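Local structure of exopolysaccharide biosynthesis protein (Pantoea stewartii subsp. stewartii DC283, 6TGF) at residues 217-222 with 226-231; 241-246 with 252-257; 257-262 with 268-273; 346-351 with 356-361. The protein modifies the glycan of the bacterial biofilm, probably as a hydrolase, and has a bacteriophage tailspike-like parallel beta-helix fold. All coordinates share one frame; numbering follows the deposited sequence.

Contact 1: residues 217-222 with 226-231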
loop_
_atom_site.group_PDB
_atom_site.type_symbol
_atom_site.label_atom_id
_atom_site.label_comp_id
_atom_site.label_asym_id
_atom_site.label_seq_id
_atom_site.Cartn_x
_atom_site.Cartn_y
_atom_site.Cartn_z
ATOM N N VAL B 217 23.984 -29.910 2.162
ATOM C CA VAL B 217 24.578 -29.858 0.793
ATOM C C VAL B 217 25.806 -30.781 0.734
ATOM O O VAL B 217 25.983 -31.446 -0.306
ATOM C CB VAL B 217 24.916 -28.406 0.401
ATOM C CG1 VAL B 217 25.524 -28.314 -0.990
ATOM C CG2 VAL B 217 23.692 -27.506 0.503
ATOM N N ILE B 218 26.610 -30.822 1.803
ATOM C CA ILE B 218 27.828 -31.681 1.934
ATOM C C ILE B 218 27.584 -32.722 3.035
ATOM O O ILE B 218 27.360 -32.312 4.192
ATOM C CB ILE B 218 29.078 -30.828 2.236
ATOM C CG1 ILE B 218 29.336 -29.769 1.159
ATOM C CG2 ILE B 218 30.297 -31.712 2.463
ATOM C CD1 ILE B 218 29.776 -30.324 -0.175
ATOM N N PHE B 219 27.633 -34.011 2.679
ATOM C CA PHE B 219 27.631 -35.168 3.614
ATOM C C PHE B 219 28.956 -35.919 3.458
ATOM O O PHE B 219 29.186 -36.503 2.379
ATOM C CB PHE B 219 26.435 -36.084 3.345
ATOM C CG PHE B 219 25.098 -35.395 3.426
ATOM C CD1 PHE B 219 24.428 -35.283 4.634
ATOM C CD2 PHE B 219 24.515 -34.849 2.293
ATOM C CE1 PHE B 219 23.201 -34.642 4.705
ATOM C CE2 PHE B 219 23.288 -34.209 2.365
ATOM C CZ PHE B 219 22.633 -34.107 3.571
ATOM N N SER B 220 29.800 -35.891 4.494
ATOM C CA SER B 220 31.199 -36.390 4.464
ATOM C C SER B 220 31.356 -37.638 5.342
ATOM O O SER B 220 30.630 -37.759 6.351
ATOM C CB SER B 220 32.168 -35.311 4.870
ATOM O OG SER B 220 31.804 -34.745 6.117
ATOM N N GLY B 221 32.273 -38.524 4.943
ATOM C CA GLY B 221 32.714 -39.701 5.712
ATOM C C GLY B 221 34.207 -39.642 5.971
ATOM O O GLY B 221 34.753 -38.522 5.996
ATOM N N ASP B 222 34.847 -40.802 6.139
ATOM C CA ASP B 222 36.296 -40.918 6.453
ATOM C C ASP B 222 37.089 -40.837 5.143
ATOM O O ASP B 222 37.297 -41.888 4.510
ATOM C CB ASP B 222 36.584 -42.200 7.242
ATOM C CG ASP B 222 37.861 -42.155 8.065
ATOM O OD1 ASP B 222 38.621 -41.173 7.930
ATOM O OD2 ASP B 222 38.084 -43.105 8.844
ATOM N N TRP B 226 30.037 -36.299 -0.263
ATOM C CA TRP B 226 29.068 -36.179 -1.381
ATOM C C TRP B 226 28.510 -34.754 -1.395
ATOM O O TRP B 226 28.060 -34.291 -0.331
ATOM C CB TRP B 226 27.950 -37.218 -1.240
ATOM C CG TRP B 226 28.430 -38.636 -1.256
ATOM C CD1 TRP B 226 28.814 -39.379 -0.180
ATOM C CD2 TRP B 226 28.571 -39.490 -2.406
ATOM N NE1 TRP B 226 29.185 -40.634 -0.580
ATOM C CE2 TRP B 226 29.047 -40.733 -1.938
ATOM C CE3 TRP B 226 28.346 -39.328 -3.777
ATOM C CZ2 TRP B 226 29.300 -41.804 -2.795
ATOM C CZ3 TRP B 226 28.595 -40.387 -4.623
ATOM C CH2 TRP B 226 29.066 -41.608 -4.136
ATOM N N ARG B 227 28.555 -34.091 -2.552
ATOM C CA ARG B 227 28.032 -32.713 -2.753
ATOM C C ARG B 227 26.697 -32.807 -3.499
ATOM O O ARG B 227 26.664 -33.434 -4.576
ATOM C CB ARG B 227 29.064 -31.858 -3.498
ATOM C CG ARG B 227 28.575 -30.473 -3.903
ATOM C CD ARG B 227 29.697 -29.466 -4.124
ATOM N NE ARG B 227 31.013 -30.096 -4.240
ATOM C CZ ARG B 227 32.054 -29.896 -3.424
ATOM N NH1 ARG B 227 31.977 -29.048 -2.409
ATOM N NH2 ARG B 227 33.187 -30.545 -3.640
ATOM N N ARG B 228 25.640 -32.226 -2.925
ATOM C CA ARG B 228 24.280 -32.171 -3.523
ATOM C C ARG B 228 24.352 -31.387 -4.838
ATOM O O ARG B 228 25.005 -30.323 -4.856
ATOM C CB ARG B 228 23.294 -31.513 -2.554
ATOM C CG ARG B 228 21.845 -31.560 -3.019
ATOM C CD ARG B 228 20.892 -30.906 -2.038
ATOM N NE ARG B 228 19.779 -31.799 -1.745
ATOM C CZ ARG B 228 19.648 -32.531 -0.642
ATOM N NH1 ARG B 228 20.549 -32.481 0.326
ATOM N NH2 ARG B 228 18.593 -33.314 -0.502
ATOM N N VAL B 229 23.717 -31.903 -5.894
ATOM C CA VAL B 229 23.543 -31.191 -7.195
ATOM C C VAL B 229 22.362 -30.229 -7.033
ATOM O O VAL B 229 21.211 -30.708 -6.979
ATOM C CB VAL B 229 23.335 -32.165 -8.371
ATOM C CG1 VAL B 229 23.157 -31.426 -9.690
ATOM C CG2 VAL B 229 24.471 -33.171 -8.480
ATOM N N VAL B 230 22.651 -28.928 -6.934
ATOM C CA VAL B 230 21.654 -27.843 -6.693
ATOM C C VAL B 230 21.671 -26.899 -7.900
ATOM O O VAL B 230 22.645 -26.130 -8.036
ATOM C CB VAL B 230 21.946 -27.092 -5.379
ATOM C CG1 VAL B 230 20.826 -26.130 -5.018
ATOM C CG2 VAL B 230 22.212 -28.044 -4.224
ATOM N N ASP B 231 20.643 -26.973 -8.750
ATOM C CA ASP B 231 20.465 -26.079 -9.926
ATOM C C ASP B 231 20.145 -24.668 -9.425
ATOM O O ASP B 231 20.769 -23.711 -9.922
ATOM C CB ASP B 231 19.379 -26.608 -10.869
ATOM C CG ASP B 231 19.766 -27.885 -11.596
ATOM O OD1 ASP B 231 20.973 -28.068 -11.866
ATOM O OD2 ASP B 231 18.858 -28.692 -11.888
#
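Phe-219 and Trp-226 face each other as a hydrogen-bonded pair in an antiparallel beta hairpin, whose strands 218-221 and 224-228 form one border of a small mixed sheet. Phe-219 N bonds to Trp-226 O at 3.1 Å. In return, Trp-226 N bonds to Phe-219 O at 2.8 Å. A third bond, from Arg-228 N to Val-217 O, extends the register. The large rings of Phe-219 and Trp-226 leave on the same face and pack against the helix 173-176, which suits aromatic residues there; the indole N-H of Trp-226 is taken by Thr-179 O.

On the other face Ile-218 and Arg-227, a non-hydrogen-bonded pair, run side by side. Followed outward, Arg-227 keeps meeting one methyl, Ile-218 CD1: CB lies 3.7 Å from it, CG 3.9 Å and CD 4.0 Å. A bend at chi3 (15°) then brings the guanidinium back, with CZ close to the same methyl and NH1 3.4 Å from Ile-218 CD1. Arginine suits this place because its aliphatic part packs on the isoleucine while the residue stays exposed.

Arg-228 is buried, and its charge is paired: NH2 forms a salt bridge with Asp-240 and a hydrogen bond to Gly-200 O. Its CB lies by Val-217 O. With CG anti to the backbone N (chi1 -173°) and a bend at chi3, the guanidinium comes to Phe-219, its plane 60° from the ring. There NH1 makes a weak hydrogen bond to Gly-216 O and meets the ring edge in plane, 3.8 Å from Phe-219 CE2.

Contact 2: residues 241-246 with 252-257. With EDO (1,2-ethanediol), chain C.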
loop_
_atom_site.group_PDB
_atom_site.type_symbol
_atom_site.label_atom_id
_atom_site.label_comp_id
_atom_site.label_asym_id
_atom_site.label_seq_id
_atom_site.Cartn_x
_atom_site.Cartn_y
_atom_site.Cartn_z
ATOM N N PHE B 241 18.089 -30.448 4.949
ATOM C CA PHE B 241 18.959 -30.362 6.153
ATOM C C PHE B 241 18.445 -31.297 7.259
ATOM O O PHE B 241 18.979 -31.235 8.382
ATOM C CB PHE B 241 19.084 -28.903 6.603
ATOM C CG PHE B 241 19.977 -28.072 5.715
ATOM C CD1 PHE B 241 19.496 -27.527 4.535
ATOM C CD2 PHE B 241 21.308 -27.858 6.047
ATOM C CE1 PHE B 241 20.322 -26.776 3.711
ATOM C CE2 PHE B 241 22.134 -27.108 5.222
ATOM C CZ PHE B 241 21.639 -26.567 4.058
ATOM N N GLY B 242 17.454 -32.143 6.946
ATOM C CA GLY B 242 17.035 -33.291 7.776
ATOM C C GLY B 242 15.816 -33.004 8.642
ATOM O O GLY B 242 15.559 -33.804 9.565
ATOM N N ALA B 243 15.081 -31.921 8.370
ATOM C CA ALA B 243 13.830 -31.569 9.084
ATOM C C ALA B 243 12.724 -32.549 8.674
ATOM O O ALA B 243 12.751 -33.023 7.521
ATOM C CB ALA B 243 13.435 -30.143 8.793
ATOM N N ILE B 244 11.804 -32.849 9.595
ATOM C CA ILE B 244 10.625 -33.738 9.365
ATOM C C ILE B 244 9.360 -32.954 9.729
ATOM O O ILE B 244 9.283 -32.454 10.869
ATOM C CB ILE B 244 10.753 -35.049 10.169
ATOM C CG1 ILE B 244 12.053 -35.790 9.841
ATOM C CG2 ILE B 244 9.535 -35.939 9.958
ATOM C CD1 ILE B 244 12.424 -36.861 10.841
ATOM N N ALA B 245 8.407 -32.860 8.795
ATOM C CA ALA B 245 7.131 -32.122 8.944
ATOM C C ALA B 245 6.108 -32.999 9.676
ATOM O O ALA B 245 5.029 -33.252 9.102
ATOM C CB ALA B 245 6.627 -31.693 7.587
ATOM N N ASP B 246 6.436 -33.439 10.897
ATOM C CA ASP B 246 5.572 -34.311 11.743
ATOM C C ASP B 246 5.152 -33.576 13.026
ATOM O O ASP B 246 4.364 -34.159 13.792
ATOM C CB ASP B 246 6.261 -35.647 12.047
ATOM C CG ASP B 246 7.477 -35.560 12.955
ATOM O OD1 ASP B 246 7.861 -34.436 13.332
ATOM O OD2 ASP B 246 8.034 -36.626 13.280
ATOM N N ALA B 252 15.291 -28.035 15.095
ATOM C CA ALA B 252 16.273 -27.004 15.504
ATOM C C ALA B 252 17.635 -27.315 14.885
ATOM O O ALA B 252 18.268 -26.419 14.334
ATOM C CB ALA B 252 16.350 -26.898 17.009
ATOM N N PRO B 253 18.133 -28.575 14.938
ATOM C CA PRO B 253 19.409 -28.921 14.307
ATOM C C PRO B 253 19.454 -28.563 12.813
ATOM O O PRO B 253 20.459 -28.031 12.374
ATOM C CB PRO B 253 19.511 -30.443 14.495
ATOM C CG PRO B 253 18.665 -30.721 15.715
ATOM C CD PRO B 253 17.524 -29.730 15.619
ATOM N N ALA B 254 18.374 -28.863 12.083
ATOM C CA ALA B 254 18.212 -28.578 10.636
ATOM C C ALA B 254 18.254 -27.063 10.405
ATOM O O ALA B 254 18.988 -26.621 9.501
ATOM C CB ALA B 254 16.922 -29.176 10.129
ATOM N N ILE B 255 17.495 -26.307 11.207
ATOM C CA ILE B 255 17.399 -24.817 11.138
ATOM C C ILE B 255 18.788 -24.215 11.386
ATOM O O ILE B 255 19.171 -23.299 10.633
ATOM C CB ILE B 255 16.341 -24.287 12.128
ATOM C CG1 ILE B 255 14.926 -24.674 11.687
ATOM C CG2 ILE B 255 16.476 -22.781 12.316
ATOM C CD1 ILE B 255 13.875 -24.513 12.761
ATOM N N LYS B 256 19.506 -24.715 12.398
ATOM C CA LYS B 256 20.886 -24.279 12.747
ATOM C C LYS B 256 21.848 -24.631 11.604
ATOM O O LYS B 256 22.706 -23.788 11.280
ATOM C CB LYS B 256 21.338 -24.921 14.062
ATOM C CG LYS B 256 20.627 -24.406 15.307
ATOM C CD LYS B 256 21.340 -24.756 16.593
ATOM C CE LYS B 256 20.485 -24.565 17.829
ATOM N NZ LYS B 256 20.083 -25.861 18.427
ATOM N N ALA B 257 21.708 -25.827 11.022
ATOM C CA ALA B 257 22.554 -26.344 9.921
ATOM C C ALA B 257 22.362 -25.484 8.665
ATOM O O ALA B 257 23.379 -25.025 8.100
ATOM C CB ALA B 257 22.229 -27.792 9.648
HETATM C C1 EDO C . 18.442 -32.929 11.346
HETATM O O1 EDO C . 19.712 -32.321 11.486
HETATM C C2 EDO C . 18.515 -34.410 11.240
HETATM O O2 EDO C . 18.184 -35.107 12.430
#
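Phe-241 O rests against a methyl group rather than an N-H: Ala-254 CB lies 3.4 Å from it, and the loop 241-246 meets the first turns of helix 252-265 by packing and a CA-H...O contact from Ala-254 CA to Phe-241 O. A polar atom of the loop thus borders an apolar patch of the helix. A hydroxyl of a 1,2-ethanediol molecule, probably from the crystallisation liquor, also approaches this oxygen: its O1 makes a weak hydrogen bond of 3.4 Å to Phe-241 O and lies near Pro-253 CB.

Alanine suits the helix face because the loop comes so near, with only 4.9 Å between the CA atoms of Phe-241 and Ala-254. The single methyl of Ala-254 touches Phe-241 CB on one hand and Ala-243 CB, at 3.9 Å, on the other. One turn later Ala-257 offers its CB to the Phe-241 ring, 3.7 Å from CD2. With CG anti to its carbonyl carbon (chi1 -74°) the ring lies by the turn at Ala-257, where it also meets the indole of Trp-261. Gly-242 follows with a positive phi of 99°, a conformation that glycine accepts readily, and its O receives a hydrogen bond from His-194 NE2. Beyond it, Ala-243 also packs on Leu-238 and on Phe-278 of strand 276-279, which links the loop to an early strand of the beta-helix. A helix laid over the N-terminal end of the coils in this way is typical of right-handed parallel beta-helices, tailspikes among them.

Contact 3: residues 257-262 with 268-273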
loop_
_atom_site.group_PDB
_atom_site.type_symbol
_atom_site.label_atom_id
_atom_site.label_comp_id
_atom_site.label_asym_id
_atom_site.label_seq_id
_atom_site.Cartn_x
_atom_site.Cartn_y
_atom_site.Cartn_z
ATOM N N ALA B 257 21.708 -25.827 11.022
ATOM C CA ALA B 257 22.554 -26.344 9.921
ATOM C C ALA B 257 22.362 -25.484 8.665
ATOM O O ALA B 257 23.379 -25.025 8.100
ATOM C CB ALA B 257 22.229 -27.792 9.648
ATOM N N MET B 258 21.106 -25.280 8.249
ATOM C CA MET B 258 20.744 -24.504 7.032
ATOM C C MET B 258 21.172 -23.045 7.216
ATOM O O MET B 258 21.622 -22.438 6.224
ATOM C CB MET B 258 19.240 -24.560 6.742
ATOM C CG MET B 258 18.875 -23.958 5.397
ATOM S SD MET B 258 17.150 -24.230 4.934
ATOM C CE MET B 258 17.199 -23.759 3.207
ATOM N N TYR B 259 21.035 -22.507 8.432
ATOM C CA TYR B 259 21.444 -21.121 8.771
ATOM C C TYR B 259 22.955 -20.973 8.574
ATOM O O TYR B 259 23.377 -20.096 7.800
ATOM C CB TYR B 259 21.081 -20.739 10.208
ATOM C CG TYR B 259 21.430 -19.307 10.531
ATOM C CD1 TYR B 259 20.860 -18.275 9.807
ATOM C CD2 TYR B 259 22.352 -18.979 11.513
ATOM C CE1 TYR B 259 21.175 -16.952 10.062
ATOM C CE2 TYR B 259 22.674 -17.657 11.786
ATOM C CZ TYR B 259 22.082 -16.641 11.057
ATOM O OH TYR B 259 22.369 -15.329 11.297
ATOM N N GLN B 260 23.735 -21.813 9.259
ATOM C CA GLN B 260 25.221 -21.749 9.259
ATOM C C GLN B 260 25.736 -21.964 7.831
ATOM O O GLN B 260 26.722 -21.299 7.463
ATOM C CB GLN B 260 25.820 -22.772 10.228
ATOM C CG GLN B 260 27.198 -22.371 10.737
ATOM C CD GLN B 260 28.075 -23.561 11.045
ATOM O OE1 GLN B 260 28.269 -24.444 10.212
ATOM N NE2 GLN B 260 28.626 -23.586 12.248
ATOM N N TRP B 261 25.089 -22.848 7.060
ATOM C CA TRP B 261 25.388 -23.080 5.620
ATOM C C TRP B 261 25.229 -21.767 4.843
ATOM O O TRP B 261 26.184 -21.377 4.147
ATOM C CB TRP B 261 24.500 -24.182 5.025
ATOM C CG TRP B 261 24.554 -24.233 3.528
ATOM C CD1 TRP B 261 25.520 -24.815 2.760
ATOM C CD2 TRP B 261 23.611 -23.649 2.610
ATOM N NE1 TRP B 261 25.240 -24.643 1.431
ATOM C CE2 TRP B 261 24.076 -23.933 1.307
ATOM C CE3 TRP B 261 22.426 -22.921 2.757
ATOM C CZ2 TRP B 261 23.392 -23.515 0.167
ATOM C CZ3 TRP B 261 21.750 -22.508 1.629
ATOM C CH2 TRP B 261 22.229 -22.803 0.352
ATOM N N SER B 262 24.062 -21.124 4.961
ATOM C CA SER B 262 23.684 -19.883 4.233
ATOM C C SER B 262 24.638 -18.739 4.597
ATOM O O SER B 262 24.938 -17.923 3.707
ATOM C CB SER B 262 22.252 -19.507 4.511
ATOM O OG SER B 262 22.106 -19.014 5.834
ATOM N N PRO B 268 21.421 -15.720 0.353
ATOM C CA PRO B 268 20.401 -14.936 1.054
ATOM C C PRO B 268 19.126 -15.692 1.474
ATOM O O PRO B 268 18.443 -15.181 2.350
ATOM C CB PRO B 268 20.030 -13.826 0.055
ATOM C CG PRO B 268 20.456 -14.358 -1.297
ATOM C CD PRO B 268 21.656 -15.239 -1.016
ATOM N N ILE B 269 18.824 -16.852 0.871
ATOM C CA ILE B 269 17.591 -17.644 1.182
ATOM C C ILE B 269 17.574 -17.967 2.681
ATOM O O ILE B 269 16.470 -18.024 3.260
ATOM C CB ILE B 269 17.464 -18.926 0.329
ATOM C CG1 ILE B 269 16.043 -19.495 0.434
ATOM C CG2 ILE B 269 18.535 -19.946 0.697
ATOM C CD1 ILE B 269 15.854 -20.879 -0.140
ATOM N N CYS B 270 18.748 -18.187 3.276
ATOM C CA CYS B 270 18.923 -18.370 4.740
ATOM C C CYS B 270 18.124 -19.610 5.180
ATOM O O CYS B 270 18.527 -20.717 4.774
ATOM C CB CYS B 270 18.539 -17.083 5.462
ATOM S SG CYS B 270 19.128 -16.992 7.172
ATOM N N VAL B 271 17.028 -19.447 5.932
ATOM C CA VAL B 271 16.212 -20.571 6.488
ATOM C C VAL B 271 14.860 -20.615 5.763
ATOM O O VAL B 271 14.061 -19.676 5.943
ATOM C CB VAL B 271 16.027 -20.437 8.012
ATOM C CG1 VAL B 271 15.331 -21.654 8.604
ATOM C CG2 VAL B 271 17.350 -20.187 8.723
ATOM N N GLN B 272 14.621 -21.677 4.987
ATOM C CA GLN B 272 13.370 -21.899 4.213
ATOM C C GLN B 272 12.688 -23.176 4.715
ATOM O O GLN B 272 13.249 -24.267 4.500
ATOM C CB GLN B 272 13.680 -21.996 2.718
ATOM C CG GLN B 272 12.444 -22.166 1.842
ATOM C CD GLN B 272 11.536 -20.962 1.901
ATOM O OE1 GLN B 272 11.975 -19.824 1.746
ATOM N NE2 GLN B 272 10.255 -21.205 2.122
ATOM N N PHE B 273 11.524 -23.032 5.359
ATOM C CA PHE B 273 10.618 -24.149 5.737
ATOM C C PHE B 273 9.822 -24.592 4.514
ATOM O O PHE B 273 9.383 -23.758 3.725
ATOM C CB PHE B 273 9.617 -23.725 6.814
ATOM C CG PHE B 273 10.165 -23.595 8.212
ATOM C CD1 PHE B 273 10.695 -22.395 8.656
ATOM C CD2 PHE B 273 10.107 -24.661 9.097
ATOM C CE1 PHE B 273 11.179 -22.270 9.950
ATOM C CE2 PHE B 273 10.595 -24.536 10.389
ATOM C CZ PHE B 273 11.129 -23.340 10.813
#
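Met-258 and Tyr-259 reach from the helix to the start of the next strand, where Cys-270 lies between them. The extended methionine brings CG to 3.3 Å from Cys-270 O and carries SD on to Gln-272 N, which points almost straight at the sulfur in a weak hydrogen bond of 3.6 Å (176° at the hydrogen). A flexible thioether suits this position, because it can fill apolar space and still accept a backbone N-H. On the far side of Cys-270, its SG approaches the Tyr-259 ring at the edge and near its plane, 3.4 Å from CD1: a cysteine sulfur-aromatic contact. Tyr-259 CB also touches Val-271 CG2.

Ser-262 is small enough to let the chain pass close by, and its OG lies 3.4 Å from Cys-270 CA. That hydroxyl is turned back to the helix, where chi1 of 72° lets it bond to Tyr-259 O at 2.6 Å and so meet its polar need internally. Trp-261 adds an edge contact from CZ3 to Ile-269 CG2 at 4.2 Å. These residues join the helix that covers the N-terminal end of the parallel beta-helix to strand 271-272, which opens the coils and pairs in parallel with strand 290-296.

Further out, the side chain of Arg-294 on that strand bonds the segment 268-273 at two points, with NH1 on Ile-269 O and NH2 on Gln-272 OE1. The Tyr-259 ring also meets those of Phe-285 and Phe-293, while Pro-268 packs on Phe-302 of the second subunit.

Contact 4: residues 346-351 with 356-361; sequences GLLRNT and QFFRGA
Asn-350 and Gln-356 stack their side-chain amides inside the parallel beta-helix, where strand 346-350 and strand 356-366 are successive strands on different faces of the coil. This is the tight end of the contact, held by the stacked amides and a hydrogen bond. The two side chains come from opposite directions, and their amide planes are 16° apart, with 3.1 Å from Asn-350 ND2 to Gln-356 CD. The glutamine, extended beyond CG, passes its amide across the asparagine to bond Asn-350 O from NE2 at 2.9 Å. That bond is straight at the hydrogen (162°), but the donor stands above the carbonyl plane rather than on a lone pair. NE2 also bonds to Cys-352 O and OE1 receives Leu-376 N. Together these bonds fix the rotation of the amide, and they show why a residue that both donates and accepts suits a buried corner between strands. Asn-350 ND2 is likewise used, by Ala-324 O of a neighbouring coil.

Toward the other end the two chains spread apart, and the CA atoms of Leu-348 and Gly-360 are 11.3 Å from each other. Only a looser apolar touch remains here, Leu-348 CD2 to Phe-358 CE2 at 4.4 Å, with both side chains packed also on Ile-329, as suits the hydrophobic interior. Phe-357 turns outward, where its ring stacks on Trp-326 of the same chain and packs on Tyr-304 of the second subunit. Between the tight and loose ends sits a water molecule, which accepts from Asn-350 ND2 at 2.8 Å and donates to Phe-357 O at 3.1 Å.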
loop_
_atom_site.group_PDB
_atom_site.type_symbol
_atom_site.label_atom_id
_atom_site.label_comp_id
_atom_site.label_asym_id
_atom_site.label_seq_id
_atom_site.Cartn_x
_atom_site.Cartn_y
_atom_site.Cartn_z
ATOM N N GLY B 346 8.329 -16.268 22.937
ATOM C CA GLY B 346 8.017 -15.498 21.716
ATOM C C GLY B 346 8.497 -16.231 20.476
ATOM O O GLY B 346 9.033 -17.346 20.631
ATOM N N LEU B 347 8.326 -15.636 19.290
ATOM C CA LEU B 347 8.774 -16.230 17.999
ATOM C C LEU B 347 10.220 -15.808 17.712
ATOM O O LEU B 347 11.060 -16.703 17.497
ATOM C CB LEU B 347 7.834 -15.803 16.866
ATOM C CG LEU B 347 8.260 -16.232 15.459
ATOM C CD1 LEU B 347 8.514 -17.730 15.389
ATOM C CD2 LEU B 347 7.222 -15.822 14.426
ATOM N N LEU B 348 10.496 -14.500 17.691
ATOM C CA LEU B 348 11.838 -13.950 17.361
ATOM C C LEU B 348 12.144 -12.720 18.222
ATOM O O LEU B 348 11.236 -11.890 18.425
ATOM C CB LEU B 348 11.896 -13.599 15.870
ATOM C CG LEU B 348 13.247 -13.077 15.377
ATOM C CD1 LEU B 348 13.628 -13.701 14.042
ATOM C CD2 LEU B 348 13.257 -11.557 15.285
ATOM N N ARG B 349 13.389 -12.626 18.698
ATOM C CA ARG B 349 13.997 -11.388 19.252
ATOM C C ARG B 349 15.283 -11.084 18.478
ATOM O O ARG B 349 16.113 -12.002 18.334
ATOM C CB ARG B 349 14.316 -11.528 20.744
ATOM C CG ARG B 349 15.184 -10.398 21.280
ATOM C CD ARG B 349 15.183 -10.288 22.791
ATOM N NE ARG B 349 15.723 -11.474 23.440
ATOM C CZ ARG B 349 15.742 -11.675 24.755
ATOM N NH1 ARG B 349 15.241 -10.766 25.577
ATOM N NH2 ARG B 349 16.251 -12.791 25.244
ATOM N N ASN B 350 15.434 -9.841 18.013
ATOM C CA ASN B 350 16.675 -9.317 17.386
ATOM C C ASN B 350 17.362 -8.396 18.402
ATOM O O ASN B 350 16.713 -7.431 18.846
ATOM C CB ASN B 350 16.374 -8.606 16.064
ATOM C CG ASN B 350 17.608 -8.338 15.226
ATOM O OD1 ASN B 350 18.700 -8.809 15.539
ATOM N ND2 ASN B 350 17.443 -7.583 14.153
ATOM N N THR B 351 18.614 -8.699 18.765
ATOM C CA THR B 351 19.395 -7.981 19.811
ATOM C C THR B 351 20.583 -7.231 19.192
ATOM O O THR B 351 21.381 -6.668 19.970
ATOM C CB THR B 351 19.868 -8.947 20.906
ATOM O OG1 THR B 351 20.449 -10.094 20.287
ATOM C CG2 THR B 351 18.748 -9.379 21.824
ATOM N N GLN B 356 18.534 -1.603 13.413
ATOM C CA GLN B 356 17.859 -2.838 12.934
ATOM C C GLN B 356 16.850 -2.477 11.840
ATOM O O GLN B 356 16.100 -1.496 12.023
ATOM C CB GLN B 356 17.150 -3.556 14.084
ATOM C CG GLN B 356 18.082 -4.401 14.941
ATOM C CD GLN B 356 17.356 -5.119 16.053
ATOM O OE1 GLN B 356 16.131 -5.231 16.055
ATOM N NE2 GLN B 356 18.115 -5.613 17.015
ATOM N N PHE B 357 16.858 -3.239 10.744
ATOM C CA PHE B 357 15.828 -3.235 9.673
ATOM C C PHE B 357 14.990 -4.508 9.823
ATOM O O PHE B 357 15.582 -5.577 10.076
ATOM C CB PHE B 357 16.484 -3.156 8.293
ATOM C CG PHE B 357 17.171 -1.849 7.986
ATOM C CD1 PHE B 357 16.467 -0.793 7.434
ATOM C CD2 PHE B 357 18.523 -1.678 8.233
ATOM C CE1 PHE B 357 17.095 0.409 7.144
ATOM C CE2 PHE B 357 19.150 -0.474 7.941
ATOM C CZ PHE B 357 18.435 0.566 7.399
ATOM N N PHE B 358 13.665 -4.398 9.693
ATOM C CA PHE B 358 12.718 -5.533 9.851
ATOM C C PHE B 358 11.615 -5.459 8.791
ATOM O O PHE B 358 11.000 -4.389 8.626
ATOM C CB PHE B 358 12.119 -5.547 11.259
ATOM C CG PHE B 358 11.285 -6.767 11.560
ATOM C CD1 PHE B 358 9.922 -6.774 11.314
ATOM C CD2 PHE B 358 11.864 -7.914 12.078
ATOM C CE1 PHE B 358 9.156 -7.897 11.584
ATOM C CE2 PHE B 358 11.096 -9.036 12.351
ATOM C CZ PHE B 358 9.743 -9.026 12.104
ATOM N N ARG B 359 11.384 -6.580 8.099
ATOM C CA ARG B 359 10.233 -6.800 7.186
ATOM C C ARG B 359 9.486 -8.059 7.640
ATOM O O ARG B 359 10.115 -9.131 7.694
ATOM C CB ARG B 359 10.704 -6.911 5.733
ATOM C CG ARG B 359 11.076 -5.573 5.108
ATOM C CD ARG B 359 11.452 -5.690 3.644
ATOM N NE ARG B 359 10.325 -6.096 2.817
ATOM C CZ ARG B 359 9.347 -5.289 2.403
ATOM N NH1 ARG B 359 9.338 -4.008 2.737
ATOM N NH2 ARG B 359 8.374 -5.773 1.651
ATOM N N GLY B 360 8.202 -7.907 7.978
ATOM C CA GLY B 360 7.276 -9.000 8.331
ATOM C C GLY B 360 6.069 -9.014 7.410
ATOM O O GLY B 360 5.532 -7.924 7.125
ATOM N N ALA B 361 5.654 -10.197 6.950
ATOM C CA ALA B 361 4.505 -10.386 6.033
ATOM C C ALA B 361 3.864 -11.759 6.268
ATOM O O ALA B 361 4.606 -12.747 6.378
ATOM C CB ALA B 361 4.956 -10.227 4.603
HETATM O O HOH W 1 15.193 -6.429 13.049
#

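In the fold
Followed from the N terminus, the four contacts come in series; none nests within or crosses another. Contact 1 closes the tight hairpin ahead of the coils. Contact 2 closes the short loop that leads into helix 252-265, and contact 3 closes the connection from that helix to the first strand, 271-272. Contacts 2 and 3 share Ala-257 and so use successive turns of one helix. Val-217 of contact 1 packs on both Phe-241 and Trp-261, tying the hairpin to the helix. Contact 4 closes a corner further along the beta-helix, about 8 Å from contact 3 at the nearest atoms, and like contact 3 it borders the second subunit.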